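Local coordinates for uncharacterized protein BDF5 (Trypanosoma brucei brucei, PDB 5K29), which is of unknown function but carries, in this piece of a longer protein, a bromodomain, a fold that in related proteins reads acetylated lysine, at residues 20-25 with 107-112; 72-77 with 114-119; 82-87 with 103-108. All coordinates share one frame; numbering follows the deposited sequence.

Contact 1 (20-25 with 107-112)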
ATOM      1  N   ARG A  20      -6.267   1.886   4.712  1.00 61.78           N
ATOM      2  CA  ARG A  20      -7.435   2.749   4.490  1.00 64.00           C
ATOM      3  C   ARG A  20      -7.032   4.169   4.054  1.00 68.96           C
ATOM      4  O   ARG A  20      -7.671   4.720   3.162  1.00 68.71           O
ATOM      5  CB  ARG A  20      -8.331   2.813   5.748  1.00 69.30           C
ATOM      6  CG  ARG A  20      -9.428   3.902   5.727  1.00 90.75           C
ATOM      7  CD  ARG A  20     -10.460   3.721   4.621  1.00101.61           C
ATOM      8  NE  ARG A  20     -11.107   4.973   4.225  1.00110.46           N
ATOM      9  CZ  ARG A  20     -12.232   5.436   4.758  1.00127.35           C
ATOM     10  NH1 ARG A  20     -12.760   6.572   4.321  1.00112.12           N
ATOM     11  NH2 ARG A  20     -12.839   4.769   5.730  1.00119.85           N
ATOM     12  N   SER A  21      -5.950   4.740   4.652  1.00 65.53           N
ATOM     13  CA  SER A  21      -5.476   6.086   4.309  1.00 65.44           C
ATOM     14  C   SER A  21      -5.005   6.178   2.842  1.00 66.58           C
ATOM     15  O   SER A  21      -5.008   7.262   2.269  1.00 67.98           O
ATOM     16  CB  SER A  21      -4.402   6.559   5.290  1.00 68.96           C
ATOM     17  OG  SER A  21      -3.153   5.902   5.114  1.00 71.96           O
ATOM     18  N   LEU A  22      -4.684   5.033   2.214  1.00 60.72           N
ATOM     19  CA  LEU A  22      -4.264   4.988   0.798  1.00 58.39           C
ATOM     20  C   LEU A  22      -5.493   5.144  -0.129  1.00 67.39           C
ATOM     21  O   LEU A  22      -5.343   5.296  -1.343  1.00 66.19           O
ATOM     22  CB  LEU A  22      -3.491   3.695   0.480  1.00 55.56           C
ATOM     23  CG  LEU A  22      -2.357   3.269   1.439  1.00 59.56           C
ATOM     24  CD1 LEU A  22      -1.720   1.978   0.991  1.00 58.10           C
ATOM     25  CD2 LEU A  22      -1.264   4.339   1.543  1.00 62.01           C
ATOM     26  N   ASP A  23      -6.708   5.112   0.455  1.00 69.56           N
ATOM     27  CA  ASP A  23      -7.956   5.251  -0.278  1.00 72.76           C
ATOM     28  C   ASP A  23      -8.285   6.727  -0.516  1.00 83.44           C
ATOM     29  O   ASP A  23      -8.571   7.466   0.435  1.00 85.10           O
ATOM     30  CB  ASP A  23      -9.106   4.528   0.454  1.00 75.96           C
ATOM     31  CG  ASP A  23     -10.448   4.637  -0.239  1.00 83.23           C
ATOM     32  OD1 ASP A  23     -10.493   4.446  -1.481  1.00 81.04           O
ATOM     33  OD2 ASP A  23     -11.457   4.915   0.458  1.00 91.61           O
ATOM     34  N   ARG A  24      -8.239   7.147  -1.788  1.00 83.99           N
ATOM     35  CA  ARG A  24      -8.538   8.522  -2.206  1.00 88.76           C
ATOM     36  C   ARG A  24      -9.514   8.532  -3.388  1.00 97.81           C
ATOM     37  O   ARG A  24      -9.312   7.775  -4.344  1.00 96.53           O
ATOM     38  CB  ARG A  24      -7.244   9.283  -2.549  1.00 88.60           C
ATOM     39  N   PRO A  25     -10.753   8.968  -3.087  1.00 98.89           N
ATOM     40  CA  PRO A  25     -11.781   9.084  -4.136  1.00119.83           C
ATOM     41  C   PRO A  25     -11.698  10.379  -4.942  1.00155.20           C
ATOM     42  O   PRO A  25     -10.892  11.262  -4.654  1.00120.44           O
ATOM     43  CB  PRO A  25     -13.091   8.988  -3.354  1.00124.31           C
ATOM     44  N   LYS A 107       3.642   6.415  -5.828  1.00 53.91           N
ATOM     45  CA  LYS A 107       4.468   7.436  -5.168  1.00 55.10           C
ATOM     46  C   LYS A 107       3.744   7.979  -3.921  1.00 59.33           C
ATOM     47  O   LYS A 107       4.345   8.085  -2.858  1.00 59.97           O
ATOM     48  CB  LYS A 107       4.843   8.566  -6.144  1.00 60.97           C
ATOM     49  N   PHE A 108       2.442   8.232  -4.037  1.00 56.25           N
ATOM     50  CA  PHE A 108       1.617   8.689  -2.932  1.00 57.16           C
ATOM     51  C   PHE A 108       1.591   7.658  -1.776  1.00 59.28           C
ATOM     52  O   PHE A 108       1.771   8.042  -0.620  1.00 59.20           O
ATOM     53  CB  PHE A 108       0.193   9.030  -3.423  1.00 59.38           C
ATOM     54  CG  PHE A 108      -0.855   8.961  -2.340  1.00 60.27           C
ATOM     55  CD1 PHE A 108      -1.049  10.029  -1.466  1.00 63.21           C
ATOM     56  CD2 PHE A 108      -1.641   7.818  -2.181  1.00 59.78           C
ATOM     57  CE1 PHE A 108      -2.008   9.961  -0.459  1.00 64.85           C
ATOM     58  CE2 PHE A 108      -2.606   7.754  -1.180  1.00 61.78           C
ATOM     59  CZ  PHE A 108      -2.800   8.834  -0.341  1.00 62.94           C
ATOM     60  N   ALA A 109       1.340   6.377  -2.095  1.00 53.20           N
ATOM     61  CA  ALA A 109       1.245   5.289  -1.117  1.00 51.02           C
ATOM     62  C   ALA A 109       2.591   5.045  -0.395  1.00 55.80           C
ATOM     63  O   ALA A 109       2.603   4.857   0.820  1.00 55.60           O
ATOM     64  CB  ALA A 109       0.761   4.013  -1.791  1.00 49.37           C
ATOM     65  N   MET A 110       3.707   5.068  -1.128  1.00 52.07           N
ATOM     66  CA  MET A 110       5.028   4.902  -0.526  1.00 53.89           C
ATOM     67  C   MET A 110       5.284   6.043   0.492  1.00 60.69           C
ATOM     68  O   MET A 110       5.815   5.775   1.566  1.00 62.04           O
ATOM     69  CB  MET A 110       6.144   4.851  -1.597  1.00 56.55           C
ATOM     70  CG  MET A 110       6.030   3.669  -2.546  1.00 59.52           C
ATOM     71  SD  MET A 110       5.917   2.081  -1.688  1.00 63.58           S
ATOM     72  CE  MET A 110       5.339   1.060  -2.964  1.00 60.30           C
ATOM     73  N   GLY A 111       4.836   7.262   0.161  1.00 57.24           N
ATOM     74  CA  GLY A 111       4.946   8.451   1.007  1.00 58.99           C
ATOM     75  C   GLY A 111       4.222   8.261   2.327  1.00 60.39           C
ATOM     76  O   GLY A 111       4.807   8.498   3.380  1.00 59.37           O
ATOM     77  N   LYS A 112       2.977   7.747   2.281  1.00 55.33           N
ATOM     78  CA  LYS A 112       2.142   7.473   3.471  1.00 56.01           C
ATOM     79  C   LYS A 112       2.718   6.332   4.318  1.00 58.18           C
ATOM     80  O   LYS A 112       2.683   6.383   5.546  1.00 57.67           O
ATOM     81  CB  LYS A 112       0.680   7.153   3.081  1.00 58.20           C
ATOM     82  CG  LYS A 112      -0.168   8.379   2.771  1.00 68.37           C
ATOM     83  CD  LYS A 112      -1.169   8.603   3.893  1.00 83.19           C
ATOM     84  CE  LYS A 112      -1.863   9.938   3.846  1.00 99.95           C
ATOM     85  NZ  LYS A 112      -2.955   9.963   2.843  1.00114.12           N
TER
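Leu22 makes the tight half of this contact, pushing one methyl, CD2, against helix 97-122. The geometry is that of a bromodomain bundle in the region where its first helix, 12-21, leads into the long ZA loop. CD2 lies 3.8 Å from Ala109 CA and also 3.8 Å from Lys112 CB, so it sits against two residues nearly one turn apart on the helix. The leucine gets there with CG turned beside its own backbone N (chi1 -48°), and its side chain also touches Ile81 of helix 75-92, which places it in the interior. Next to it the Phe108 ring meets the turn edge-on: CE2 stands 3.7 Å from Leu22 O and CZ 3.8 Å from Ser21 O, both oxygens near the ring plane.

Farther out, around Ser21, the fit is looser and more polar. The Lys112 chain, bent at chi2 and chi4, runs back over this serine, where its CD approaches Ser21 OG to 3.6 Å. That hydroxyl is already hydrogen-bonded to Leu18 O, within helix 12-21. Past it, the ammonium group ends in a weak hydrogen bond, Lys112 NZ to Ser21 O, 3.4 Å long.

Contact 2 (72-77 with 114-119)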
ATOM      1  N   VAL A  72       9.846  -4.109   9.807  1.00 70.40           N
ATOM      2  CA  VAL A  72      10.181  -2.769  10.321  1.00 70.88           C
ATOM      3  C   VAL A  72       9.883  -1.703   9.244  1.00 70.38           C
ATOM      4  O   VAL A  72       9.326  -0.639   9.542  1.00 66.55           O
ATOM      5  CB  VAL A  72      11.667  -2.678  10.757  1.00 78.73           C
ATOM      6  CG1 VAL A  72      11.963  -1.343  11.433  1.00 79.78           C
ATOM      7  CG2 VAL A  72      12.054  -3.835  11.671  1.00 83.13           C
ATOM      8  N   GLN A  73      10.279  -2.018   7.996  1.00 65.85           N
ATOM      9  CA  GLN A  73      10.165  -1.162   6.821  1.00 63.03           C
ATOM     10  C   GLN A  73       8.928  -1.437   5.956  1.00 63.84           C
ATOM     11  O   GLN A  73       8.803  -0.853   4.878  1.00 62.13           O
ATOM     12  CB  GLN A  73      11.450  -1.265   5.987  1.00 65.02           C
ATOM     13  CG  GLN A  73      12.522  -0.293   6.434  1.00 86.85           C
ATOM     14  CD  GLN A  73      13.417   0.076   5.280  1.00107.46           C
ATOM     15  OE1 GLN A  73      14.155  -0.762   4.741  1.00108.69           O
ATOM     16  NE2 GLN A  73      13.339   1.335   4.851  1.00 86.14           N
ATOM     17  N   LEU A  74       7.984  -2.263   6.456  1.00 59.45           N
ATOM     18  CA  LEU A  74       6.726  -2.618   5.784  1.00 56.41           C
ATOM     19  C   LEU A  74       6.986  -3.135   4.343  1.00 58.76           C
ATOM     20  O   LEU A  74       6.302  -2.774   3.397  1.00 57.09           O
ATOM     21  CB  LEU A  74       5.677  -1.467   5.858  1.00 54.87           C
ATOM     22  CG  LEU A  74       5.259  -1.057   7.296  1.00 60.57           C
ATOM     23  CD1 LEU A  74       4.568   0.298   7.331  1.00 58.99           C
ATOM     24  CD2 LEU A  74       4.388  -2.114   7.925  1.00 64.84           C
ATOM     25  N   THR A  75       8.004  -3.985   4.220  1.00 57.34           N
ATOM     26  CA  THR A  75       8.461  -4.637   2.991  1.00 56.87           C
ATOM     27  C   THR A  75       7.299  -5.346   2.243  1.00 59.48           C
ATOM     28  O   THR A  75       7.103  -5.095   1.050  1.00 57.82           O
ATOM     29  CB  THR A  75       9.618  -5.588   3.341  1.00 60.26           C
ATOM     30  OG1 THR A  75      10.624  -4.838   4.001  1.00 63.72           O
ATOM     31  CG2 THR A  75      10.223  -6.262   2.132  1.00 62.08           C
ATOM     32  N   THR A  76       6.528  -6.197   2.948  1.00 55.85           N
ATOM     33  CA  THR A  76       5.418  -6.948   2.336  1.00 54.91           C
ATOM     34  C   THR A  76       4.339  -6.020   1.742  1.00 57.90           C
ATOM     35  O   THR A  76       3.906  -6.246   0.608  1.00 56.77           O
ATOM     36  CB  THR A  76       4.845  -7.982   3.306  1.00 57.48           C
ATOM     37  OG1 THR A  76       5.937  -8.740   3.807  1.00 65.20           O
ATOM     38  CG2 THR A  76       3.863  -8.942   2.625  1.00 58.51           C
ATOM     39  N   LEU A  77       3.904  -5.008   2.519  1.00 52.89           N
ATOM     40  CA  LEU A  77       2.915  -4.014   2.122  1.00 51.14           C
ATOM     41  C   LEU A  77       3.405  -3.261   0.894  1.00 53.53           C
ATOM     42  O   LEU A  77       2.637  -3.099  -0.045  1.00 54.22           O
ATOM     43  CB  LEU A  77       2.568  -3.036   3.283  1.00 51.36           C
ATOM     44  CG  LEU A  77       1.646  -1.832   2.946  1.00 54.45           C
ATOM     45  CD1 LEU A  77       0.281  -2.280   2.394  1.00 55.10           C
ATOM     46  CD2 LEU A  77       1.392  -0.967   4.194  1.00 56.67           C
ATOM     47  N   ASP A 114       5.977   5.489   4.392  1.00 53.21           N
ATOM     48  CA  ASP A 114       7.212   5.995   5.022  1.00 54.43           C
ATOM     49  C   ASP A 114       6.940   6.963   6.164  1.00 60.92           C
ATOM     50  O   ASP A 114       7.673   6.948   7.158  1.00 61.36           O
ATOM     51  CB  ASP A 114       8.190   6.596   4.005  1.00 56.41           C
ATOM     52  CG  ASP A 114       8.809   5.593   3.036  1.00 73.09           C
ATOM     53  OD1 ASP A 114       9.014   4.409   3.440  1.00 72.03           O
ATOM     54  OD2 ASP A 114       9.138   5.998   1.888  1.00 82.23           O
ATOM     55  N   ALA A 115       5.889   7.804   6.027  1.00 59.33           N
ATOM     56  CA  ALA A 115       5.479   8.764   7.055  1.00 60.95           C
ATOM     57  C   ALA A 115       4.972   7.980   8.258  1.00 63.96           C
ATOM     58  O   ALA A 115       5.208   8.394   9.382  1.00 65.63           O
ATOM     59  CB  ALA A 115       4.376   9.658   6.530  1.00 62.50           C
ATOM     60  N   TYR A 116       4.290   6.843   8.028  1.00 57.98           N
ATOM     61  CA  TYR A 116       3.817   6.022   9.141  1.00 58.74           C
ATOM     62  C   TYR A 116       5.046   5.521   9.971  1.00 62.94           C
ATOM     63  O   TYR A 116       5.048   5.649  11.191  1.00 63.63           O
ATOM     64  CB  TYR A 116       2.943   4.854   8.648  1.00 57.75           C
ATOM     65  CG  TYR A 116       2.648   3.857   9.750  1.00 61.39           C
ATOM     66  CD1 TYR A 116       1.607   4.070  10.652  1.00 63.89           C
ATOM     67  CD2 TYR A 116       3.457   2.736   9.940  1.00 62.87           C
ATOM     68  CE1 TYR A 116       1.374   3.192  11.706  1.00 65.36           C
ATOM     69  CE2 TYR A 116       3.241   1.861  11.001  1.00 66.04           C
ATOM     70  CZ  TYR A 116       2.175   2.072  11.859  1.00 74.91           C
ATOM     71  OH  TYR A 116       1.931   1.184  12.875  1.00 80.74           O
ATOM     72  N   ILE A 117       6.042   4.926   9.292  1.00 58.94           N
ATOM     73  CA  ILE A 117       7.320   4.433   9.844  1.00 60.76           C
ATOM     74  C   ILE A 117       8.052   5.565  10.577  1.00 67.27           C
ATOM     75  O   ILE A 117       8.437   5.381  11.730  1.00 70.05           O
ATOM     76  CB  ILE A 117       8.201   3.834   8.716  1.00 62.55           C
ATOM     77  CG1 ILE A 117       7.581   2.565   8.117  1.00 61.06           C
ATOM     78  CG2 ILE A 117       9.607   3.583   9.206  1.00 66.58           C
ATOM     79  CD1 ILE A 117       8.227   2.133   6.758  1.00 64.58           C
ATOM     80  N   SER A 118       8.202   6.742   9.920  1.00 65.12           N
ATOM     81  CA  SER A 118       8.829   7.943  10.487  1.00 69.36           C
ATOM     82  C   SER A 118       8.089   8.384  11.745  1.00 76.67           C
ATOM     83  O   SER A 118       8.730   8.829  12.690  1.00 80.13           O
ATOM     84  CB  SER A 118       8.796   9.098   9.495  1.00 74.51           C
ATOM     85  OG  SER A 118       9.347   8.743   8.239  1.00 89.49           O
ATOM     86  N   GLN A 119       6.740   8.289  11.752  1.00 71.65           N
ATOM     87  CA  GLN A 119       5.937   8.686  12.915  1.00 73.91           C
ATOM     88  C   GLN A 119       6.131   7.726  14.094  1.00 77.63           C
ATOM     89  O   GLN A 119       6.238   8.195  15.208  1.00 79.88           O
ATOM     90  CB  GLN A 119       4.455   8.840  12.554  1.00 74.59           C
ATOM     91  CG  GLN A 119       4.122  10.156  11.860  1.00 93.71           C
TER
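The apolar part of the contact converges on one methyl of Leu74. Its CD1 lies 3.7 Å from Tyr116 CD2 and 3.9 Å from Ile117 CG1, so neighbouring residues of helix 97-122 both meet the same branch. The leucine side chain crosses that of Tyr116 at about a right angle, with CD1 approaching the ring obliquely, whereas Leu74 and Ile117 run past each other in opposite directions. The same leucine also packs on Met15 and Leu18 of helix 12-21.

A second kind of contact sets aliphatic carbon against backbone carbonyls. With CG1 beside its backbone N (chi1 -66°), Ile117 extends CD1 to 3.6 Å from Gln73 O, while its CG1 is 3.9 Å from Val72 O. These oxygens belong to the turn that leads into helix 75-92, with Leu74 at the N-cap position. In bromodomain terms, the entrance to the third helix of the four-helix bundle is here laid against the later part of the last.

No hydrogen bond joins the two segments, and several of their polar groups have partners outside them. Val72 O accepts from Tyr10 OH, and that tyrosine packs edge-to-face with the Tyr116 ring, whose own hydroxyl is bonded to Glu14. Asp114 OD1 forms a salt bridge with Lys78. Within the last helix, Ser118 OG donates to Asp114 O at 2.7 Å from 41° above the carbonyl plane, on the opposite face from the Ser118 amide that shares this acceptor.

Contact 3 (82-87 with 103-108)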
ATOM      1  N   ARG A  82       3.508  -2.467  -5.210  1.00 47.00           N
ATOM      2  CA  ARG A  82       4.293  -2.502  -6.454  1.00 45.45           C
ATOM      3  C   ARG A  82       3.768  -3.552  -7.399  1.00 48.89           C
ATOM      4  O   ARG A  82       3.667  -3.286  -8.599  1.00 49.71           O
ATOM      5  CB  ARG A  82       5.792  -2.686  -6.169  1.00 42.86           C
ATOM      6  CG  ARG A  82       6.379  -1.405  -5.585  1.00 53.76           C
ATOM      7  CD  ARG A  82       7.859  -1.419  -5.442  1.00 57.27           C
ATOM      8  NE  ARG A  82       8.318  -0.107  -4.989  1.00 55.06           N
ATOM      9  CZ  ARG A  82       8.988   0.098  -3.871  1.00 59.64           C
ATOM     10  NH1 ARG A  82       9.349   1.324  -3.527  1.00 58.41           N
ATOM     11  NH2 ARG A  82       9.318  -0.924  -3.089  1.00 53.34           N
ATOM     12  N   LEU A  83       3.345  -4.701  -6.858  1.00 46.18           N
ATOM     13  CA  LEU A  83       2.782  -5.783  -7.652  1.00 49.37           C
ATOM     14  C   LEU A  83       1.471  -5.386  -8.295  1.00 54.68           C
ATOM     15  O   LEU A  83       1.270  -5.731  -9.456  1.00 55.17           O
ATOM     16  CB  LEU A  83       2.631  -7.108  -6.857  1.00 51.46           C
ATOM     17  CG  LEU A  83       3.879  -7.791  -6.252  1.00 59.58           C
ATOM     18  CD1 LEU A  83       3.574  -9.242  -5.862  1.00 62.76           C
ATOM     19  CD2 LEU A  83       5.075  -7.810  -7.215  1.00 64.94           C
ATOM     20  N   MET A  84       0.588  -4.640  -7.574  1.00 52.34           N
ATOM     21  CA  MET A  84      -0.719  -4.191  -8.109  1.00 52.49           C
ATOM     22  C   MET A  84      -0.420  -3.188  -9.209  1.00 55.64           C
ATOM     23  O   MET A  84      -1.017  -3.236 -10.273  1.00 58.09           O
ATOM     24  CB  MET A  84      -1.533  -3.434  -7.041  1.00 55.57           C
ATOM     25  CG  MET A  84      -2.206  -4.290  -5.981  1.00 61.73           C
ATOM     26  SD  MET A  84      -2.774  -3.406  -4.439  1.00 67.06           S
ATOM     27  CE  MET A  84      -2.638  -1.783  -4.865  1.00 62.23           C
ATOM     28  N   VAL A  85       0.527  -2.276  -8.958  1.00 48.71           N
ATOM     29  CA  VAL A  85       0.897  -1.252  -9.934  1.00 48.96           C
ATOM     30  C   VAL A  85       1.508  -1.869 -11.206  1.00 51.82           C
ATOM     31  O   VAL A  85       1.119  -1.465 -12.298  1.00 53.62           O
ATOM     32  CB  VAL A  85       1.776  -0.166  -9.294  1.00 51.91           C
ATOM     33  CG1 VAL A  85       2.425   0.718 -10.360  1.00 52.40           C
ATOM     34  CG2 VAL A  85       0.930   0.669  -8.317  1.00 52.28           C
ATOM     35  N   ASN A  86       2.401  -2.861 -11.070  1.00 45.78           N
ATOM     36  CA  ASN A  86       3.001  -3.580 -12.228  1.00 47.50           C
ATOM     37  C   ASN A  86       1.902  -4.298 -13.046  1.00 55.25           C
ATOM     38  O   ASN A  86       1.955  -4.346 -14.277  1.00 53.93           O
ATOM     39  CB  ASN A  86       4.016  -4.614 -11.741  1.00 48.30           C
ATOM     40  CG  ASN A  86       5.282  -4.080 -11.110  1.00 60.57           C
ATOM     41  OD1 ASN A  86       5.747  -2.973 -11.392  1.00 56.31           O
ATOM     42  ND2 ASN A  86       5.898  -4.890 -10.246  1.00 54.81           N
ATOM     43  N   ASN A  87       0.852  -4.780 -12.346  1.00 55.77           N
ATOM     44  CA  ASN A  87      -0.300  -5.421 -12.977  1.00 58.33           C
ATOM     45  C   ASN A  87      -1.123  -4.402 -13.783  1.00 62.06           C
ATOM     46  O   ASN A  87      -1.518  -4.716 -14.907  1.00 60.73           O
ATOM     47  CB  ASN A  87      -1.167  -6.142 -11.947  1.00 58.62           C
ATOM     48  CG  ASN A  87      -2.077  -7.150 -12.588  1.00 73.66           C
ATOM     49  OD1 ASN A  87      -1.631  -8.099 -13.234  1.00 70.39           O
ATOM     50  ND2 ASN A  87      -3.372  -6.945 -12.456  1.00 63.43           N
ATOM     51  N   ARG A 103       1.283   4.980 -11.412  1.00 59.60           N
ATOM     52  CA  ARG A 103       2.614   5.361 -10.918  1.00 59.00           C
ATOM     53  C   ARG A 103       2.513   6.483  -9.892  1.00 63.44           C
ATOM     54  O   ARG A 103       3.212   6.452  -8.872  1.00 60.74           O
ATOM     55  CB  ARG A 103       3.573   5.678 -12.069  1.00 61.65           C
ATOM     56  CG  ARG A 103       3.962   4.426 -12.884  1.00 70.30           C
ATOM     57  CD  ARG A 103       4.953   4.720 -14.021  1.00 88.10           C
ATOM     58  NE  ARG A 103       4.376   5.554 -15.087  1.00 91.48           N
ATOM     59  CZ  ARG A 103       4.057   5.120 -16.306  1.00 95.83           C
ATOM     60  NH1 ARG A 103       3.530   5.951 -17.195  1.00 82.87           N
ATOM     61  NH2 ARG A 103       4.265   3.852 -16.646  1.00 69.40           N
ATOM     62  N   THR A 104       1.576   7.419 -10.124  1.00 63.43           N
ATOM     63  CA  THR A 104       1.260   8.534  -9.229  1.00 65.37           C
ATOM     64  C   THR A 104       0.703   7.992  -7.905  1.00 66.21           C
ATOM     65  O   THR A 104       1.102   8.474  -6.840  1.00 66.65           O
ATOM     66  CB  THR A 104       0.281   9.486  -9.921  1.00 76.57           C
ATOM     67  OG1 THR A 104       0.997  10.227 -10.912  1.00 82.10           O
ATOM     68  CG2 THR A 104      -0.398  10.432  -8.964  1.00 76.16           C
ATOM     69  N   PHE A 105      -0.198   6.982  -7.980  1.00 57.37           N
ATOM     70  CA  PHE A 105      -0.769   6.362  -6.798  1.00 54.67           C
ATOM     71  C   PHE A 105       0.360   5.768  -5.962  1.00 57.22           C
ATOM     72  O   PHE A 105       0.437   6.037  -4.764  1.00 57.94           O
ATOM     73  CB  PHE A 105      -1.807   5.277  -7.158  1.00 55.11           C
ATOM     74  CG  PHE A 105      -2.158   4.370  -5.995  1.00 54.94           C
ATOM     75  CD1 PHE A 105      -3.018   4.801  -4.989  1.00 59.37           C
ATOM     76  CD2 PHE A 105      -1.543   3.137  -5.845  1.00 54.39           C
ATOM     77  CE1 PHE A 105      -3.311   3.979  -3.899  1.00 58.58           C
ATOM     78  CE2 PHE A 105      -1.823   2.327  -4.743  1.00 56.02           C
ATOM     79  CZ  PHE A 105      -2.708   2.744  -3.788  1.00 54.05           C
ATOM     80  N   GLU A 106       1.235   4.981  -6.610  1.00 51.25           N
ATOM     81  CA  GLU A 106       2.369   4.307  -6.005  1.00 49.21           C
ATOM     82  C   GLU A 106       3.262   5.276  -5.225  1.00 54.85           C
ATOM     83  O   GLU A 106       3.572   4.991  -4.075  1.00 55.15           O
ATOM     84  CB  GLU A 106       3.194   3.554  -7.055  1.00 49.76           C
ATOM     85  CG  GLU A 106       4.304   2.758  -6.394  1.00 55.69           C
ATOM     86  CD  GLU A 106       5.094   1.848  -7.298  1.00 68.55           C
ATOM     87  OE1 GLU A 106       6.201   2.242  -7.724  1.00 82.55           O
ATOM     88  OE2 GLU A 106       4.638   0.710  -7.520  1.00 72.37           O
ATOM     89  N   LYS A 107       3.642   6.415  -5.828  1.00 53.91           N
ATOM     90  CA  LYS A 107       4.468   7.436  -5.168  1.00 55.10           C
ATOM     91  C   LYS A 107       3.744   7.979  -3.921  1.00 59.33           C
ATOM     92  O   LYS A 107       4.345   8.085  -2.858  1.00 59.97           O
ATOM     93  CB  LYS A 107       4.843   8.566  -6.144  1.00 60.97           C
ATOM     94  N   PHE A 108       2.442   8.232  -4.037  1.00 56.25           N
ATOM     95  CA  PHE A 108       1.617   8.689  -2.932  1.00 57.16           C
ATOM     96  C   PHE A 108       1.591   7.658  -1.776  1.00 59.28           C
ATOM     97  O   PHE A 108       1.771   8.042  -0.620  1.00 59.20           O
ATOM     98  CB  PHE A 108       0.193   9.030  -3.423  1.00 59.38           C
ATOM     99  CG  PHE A 108      -0.855   8.961  -2.340  1.00 60.27           C
ATOM    100  CD1 PHE A 108      -1.049  10.029  -1.466  1.00 63.21           C
ATOM    101  CD2 PHE A 108      -1.641   7.818  -2.181  1.00 59.78           C
ATOM    102  CE1 PHE A 108      -2.008   9.961  -0.459  1.00 64.85           C
ATOM    103  CE2 PHE A 108      -2.606   7.754  -1.180  1.00 61.78           C
ATOM    104  CZ  PHE A 108      -2.800   8.834  -0.341  1.00 62.94           C
TER
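Glu106 reaches across to helix 75-92 with an extended chain, and its carboxylate settles on carbon rather than on a charged partner. CG stands anti to the backbone N (chi1 -175°), a setting that directs the chain toward the facing helix. There OE2 lies 3.4 Å from Arg82 CG and 3.5 Å from Val85 CB, between residues nearly one turn apart. The glutamate stem takes part too, since its CB is 3.9 Å from Val85 CG2.

The electrostatic component is weaker than the residue types suggest. Arg82 NE and Glu106 OE1 are 4.2 Å apart, beyond a salt bridge. OE1 does lie at the guanidinium edge and near its plane, but the carboxylate plane is turned 88° from that of the guanidinium. The opposite charges may still attract weakly, but no hydrogen bond joins them.

The backbone geometry is consistent with these meetings: the two segments are antiparallel (171°), their axes 10.0 Å apart at closest approach. They are the facing parts of the last two helices of the bromodomain bundle, a hairpin closed by the short BC loop.

Apolar contacts occupy the other flank. Val85 CG2 comes up to the edge of the Phe105 ring, near its plane, 4.3 Å from CD2. Met84, whose chain bends at chi3, brings CE obliquely to 4.2 Å from Phe105 CE2. Pro51 touches all three of these side chains, and Phe105 also packs on Leu56 of helix 53-64. Cys50, next to that proline, has been observed in a disulfide with Cys88 of helix 75-92.

Overall arrangement
Helix 97-122 supplies one side of all three contacts. Contact 2 joins it to the start of helix 75-92 and contact 3 to the middle of the same helix, with centres about 16 Å apart and contact 3 nested inside the chain loop that contact 2 closes. Contact 1 brings in the end of helix 12-21. It adjoins contact 3, their centres about 10 Å apart, through Leu22 O to Phe105 CE1 (3.5 Å) and Met110 CE to Arg82 CG (3.7 Å). From contact 1 to contact 2 the centres are about 13 Å apart. In bromodomains the acetyl-lysine pocket lies between the ZA and BC loops; of the two BC-connected contacts, contact 3 is nearer that loop along the chain.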